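PDB 3EB8: cysteine protease-like VirA from Shigella flexneri, which is a secreted virulence effector that promotes bacterial entry into epithelial cells and later spreading, although its assigned alpha-tubulin protease activity is disputed. Local coordinates for residues I321-L326 with E345-S350. Numbering follows the deposited sequence.
Sequences IETSYL and ESRQVS
E322 and S324 of strand 315-327 pair with S350 and Q348 of strand 348-356, two antiparallel neighbours inside the mixed sheet of this EspG/VirA-family protein. The N-to-C directions of 321-326 and 348-350 differ by 162°. Strand 300-312 adjoins the far edge of 321-326, and V349 hydrogen-bonds through its backbone to I124, so both strands of the pair lie within the sheet interior.

Two hydrogen-bonded pairs set the register. E322 N donates to S350 O and S350 N to E322 O, each bond 2.9 Å long; S324 exchanges the same two kinds of bond with Q348, and the one from Q348 N to S324 O is the straightest of the four, with an N-H...O angle of 170°. Between the two lies the non-hydrogen-bonded pair T323 and V349, whose CA atoms approach to 4.6 Å.

On the face bearing T323 and V349 the packing is largely through carbon atoms. These two side chains lie alongside each other and point the same way, with T323 OG1 4.0 Å from V349 CG2. The methyl of T323 crosses the R347 chain obliquely, T323 CG2 coming within 3.6 Å of R347 CB. The arginine then carries its guanidinium beyond the strand pair, where NH1 and NH2 bond to the carbonyls of L240 and I342.

The other face is more polar. S350 OG lies 3.5 Å from E322 CB. The side chain of Q86 spans both strands, hydrogen-bonding to S324 OG, S350 OG and Q348 O, while T121 also bonds to S350 OG and S303 to E322 OE2. Q348 O accepts from S324 N too, and the CA-H of T323 meets it as well, with T323 CA 3.2 Å from Q348 O.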
ATOM      1  N   ILE A 321      -2.005   3.176  -5.768  1.00 45.85           N
ATOM      2  CA  ILE A 321      -0.599   3.068  -6.084  1.00 46.14           C
ATOM      3  C   ILE A 321       0.065   2.630  -4.811  1.00 45.78           C
ATOM      4  O   ILE A 321       0.052   3.362  -3.829  1.00 45.32           O
ATOM      5  CB  ILE A 321      -0.014   4.425  -6.509  1.00 48.37           C
ATOM      6  CG1 ILE A 321      -0.773   4.980  -7.706  1.00 46.62           C
ATOM      7  CG2 ILE A 321       1.456   4.304  -6.817  1.00 46.69           C
ATOM      8  CD1 ILE A 321      -0.248   6.307  -8.167  1.00 62.37           C
ATOM      9  N   GLU A 322       0.624   1.429  -4.811  1.00 46.03           N
ATOM     10  CA  GLU A 322       1.276   0.909  -3.632  1.00 45.74           C
ATOM     11  C   GLU A 322       2.789   0.783  -3.818  1.00 53.14           C
ATOM     12  O   GLU A 322       3.264   0.305  -4.855  1.00 47.81           O
ATOM     13  CB  GLU A 322       0.688  -0.450  -3.277  1.00 45.85           C
ATOM     14  CG  GLU A 322       1.487  -1.253  -2.274  1.00 45.76           C
ATOM     15  CD  GLU A 322       0.796  -2.556  -1.937  1.00 52.07           C
ATOM     16  OE1 GLU A 322      -0.200  -2.886  -2.609  1.00 55.66           O
ATOM     17  OE2 GLU A 322       1.225  -3.254  -1.001  1.00 52.51           O
ATOM     18  N   THR A 323       3.541   1.222  -2.810  1.00 45.64           N
ATOM     19  CA  THR A 323       4.970   1.002  -2.770  1.00 45.87           C
ATOM     20  C   THR A 323       5.330   0.213  -1.529  1.00 48.71           C
ATOM     21  O   THR A 323       4.910   0.558  -0.425  1.00 49.64           O
ATOM     22  CB  THR A 323       5.736   2.303  -2.708  1.00 57.86           C
ATOM     23  OG1 THR A 323       5.173   3.227  -3.642  1.00 54.93           O
ATOM     24  CG2 THR A 323       7.226   2.063  -3.011  1.00 46.33           C
ATOM     25  N   SER A 324       6.115  -0.843  -1.722  1.00 45.93           N
ATOM     26  CA  SER A 324       6.616  -1.658  -0.631  1.00 48.84           C
ATOM     27  C   SER A 324       8.150  -1.696  -0.646  1.00 52.87           C
ATOM     28  O   SER A 324       8.773  -1.674  -1.714  1.00 46.57           O
ATOM     29  CB  SER A 324       6.091  -3.074  -0.771  1.00 46.04           C
ATOM     30  OG  SER A 324       6.656  -3.654  -1.926  1.00 57.88           O
ATOM     31  N   TYR A 325       8.733  -1.796   0.545  1.00 45.58           N
ATOM     32  CA  TYR A 325      10.166  -1.818   0.727  1.00 45.76           C
ATOM     33  C   TYR A 325      10.554  -2.241   2.146  1.00 47.78           C
ATOM     34  O   TYR A 325       9.722  -2.269   3.069  1.00 46.43           O
ATOM     35  CB  TYR A 325      10.743  -0.439   0.457  1.00 45.77           C
ATOM     36  CG  TYR A 325      10.042   0.652   1.207  1.00 45.14           C
ATOM     37  CD1 TYR A 325      10.494   1.086   2.432  1.00 44.66           C
ATOM     38  CD2 TYR A 325       8.914   1.248   0.686  1.00 45.07           C
ATOM     39  CE1 TYR A 325       9.839   2.096   3.107  1.00 44.18           C
ATOM     40  CE2 TYR A 325       8.250   2.246   1.350  1.00 44.58           C
ATOM     41  CZ  TYR A 325       8.707   2.674   2.552  1.00 46.65           C
ATOM     42  OH  TYR A 325       8.031   3.691   3.192  1.00 43.75           O
ATOM     43  N   LEU A 326      11.842  -2.531   2.306  1.00 45.52           N
ATOM     44  CA  LEU A 326      12.443  -2.879   3.585  1.00 54.10           C
ATOM     45  C   LEU A 326      13.212  -1.686   4.151  1.00 44.85           C
ATOM     46  O   LEU A 326      13.954  -1.017   3.432  1.00 74.50           O
ATOM     47  CB  LEU A 326      13.443  -4.005   3.354  1.00 50.22           C
ATOM     48  CG  LEU A 326      13.377  -5.263   4.197  1.00 64.54           C
ATOM     49  CD1 LEU A 326      12.031  -5.948   3.996  1.00 55.57           C
ATOM     50  CD2 LEU A 326      14.508  -6.168   3.763  1.00 52.94           C
ATOM     51  N   GLU A 345      15.606   1.410  -6.541  1.00 52.04           N
ATOM     52  CA  GLU A 345      15.806   0.007  -6.882  1.00 69.35           C
ATOM     53  C   GLU A 345      15.253  -0.964  -5.845  1.00 61.27           C
ATOM     54  O   GLU A 345      14.913  -2.092  -6.173  1.00 54.30           O
ATOM     55  CB  GLU A 345      17.294  -0.284  -7.118  1.00 73.94           C
ATOM     56  CG  GLU A 345      18.225   0.492  -6.195  1.00105.76           C
ATOM     57  CD  GLU A 345      19.663   0.554  -6.705  1.00127.45           C
ATOM     58  OE1 GLU A 345      20.325  -0.508  -6.761  1.00131.10           O
ATOM     59  OE2 GLU A 345      20.133   1.670  -7.038  1.00127.70           O
ATOM     60  N   SER A 346      15.177  -0.552  -4.588  1.00 50.37           N
ATOM     61  CA  SER A 346      14.627  -1.459  -3.580  1.00 66.65           C
ATOM     62  C   SER A 346      13.151  -1.236  -3.255  1.00 58.17           C
ATOM     63  O   SER A 346      12.596  -1.908  -2.379  1.00 57.83           O
ATOM     64  CB  SER A 346      15.476  -1.463  -2.306  1.00 60.46           C
ATOM     65  OG  SER A 346      16.110  -0.218  -2.123  1.00 71.75           O
ATOM     66  N   ARG A 347      12.509  -0.312  -3.965  1.00 48.78           N
ATOM     67  CA  ARG A 347      11.071  -0.118  -3.793  1.00 48.25           C
ATOM     68  C   ARG A 347      10.341  -0.835  -4.902  1.00 52.60           C
ATOM     69  O   ARG A 347      10.730  -0.743  -6.062  1.00 51.07           O
ATOM     70  CB  ARG A 347      10.665   1.355  -3.833  1.00 47.87           C
ATOM     71  CG  ARG A 347      11.379   2.264  -2.892  1.00 47.49           C
ATOM     72  CD  ARG A 347      11.040   3.675  -3.226  1.00 47.53           C
ATOM     73  NE  ARG A 347      12.168   4.529  -2.939  1.00 47.79           N
ATOM     74  CZ  ARG A 347      12.347   5.736  -3.456  1.00 50.74           C
ATOM     75  NH1 ARG A 347      11.452   6.253  -4.289  1.00 48.45           N
ATOM     76  NH2 ARG A 347      13.425   6.431  -3.129  1.00 48.55           N
ATOM     77  N   GLN A 348       9.291  -1.558  -4.547  1.00 48.19           N
ATOM     78  CA  GLN A 348       8.423  -2.128  -5.560  1.00 55.08           C
ATOM     79  C   GLN A 348       7.113  -1.359  -5.646  1.00 48.16           C
ATOM     80  O   GLN A 348       6.453  -1.082  -4.632  1.00 47.40           O
ATOM     81  CB  GLN A 348       8.153  -3.589  -5.290  1.00 48.68           C
ATOM     82  CG  GLN A 348       7.436  -4.272  -6.419  1.00 62.73           C
ATOM     83  CD  GLN A 348       7.229  -5.734  -6.120  1.00 77.06           C
ATOM     84  OE1 GLN A 348       6.339  -6.095  -5.339  1.00 76.93           O
ATOM     85  NE2 GLN A 348       8.066  -6.593  -6.723  1.00 61.98           N
ATOM     86  N   VAL A 349       6.753  -1.022  -6.871  1.00 48.72           N
ATOM     87  CA  VAL A 349       5.607  -0.171  -7.135  1.00 49.25           C
ATOM     88  C   VAL A 349       4.575  -0.954  -7.921  1.00 50.32           C
ATOM     89  O   VAL A 349       4.918  -1.694  -8.853  1.00 61.17           O
ATOM     90  CB  VAL A 349       6.047   1.108  -7.886  1.00 55.29           C
ATOM     91  CG1 VAL A 349       4.850   1.904  -8.374  1.00 48.66           C
ATOM     92  CG2 VAL A 349       6.920   1.956  -6.975  1.00 48.48           C
ATOM     93  N   SER A 350       3.313  -0.819  -7.519  1.00 51.52           N
ATOM     94  CA  SER A 350       2.221  -1.541  -8.165  1.00 55.84           C
ATOM     95  C   SER A 350       0.994  -0.646  -8.273  1.00 60.89           C
ATOM     96  O   SER A 350       0.851   0.286  -7.497  1.00 47.42           O
ATOM     97  CB  SER A 350       1.879  -2.788  -7.373  1.00 48.21           C
ATOM     98  OG  SER A 350       1.455  -2.427  -6.071  1.00 57.58           O
TER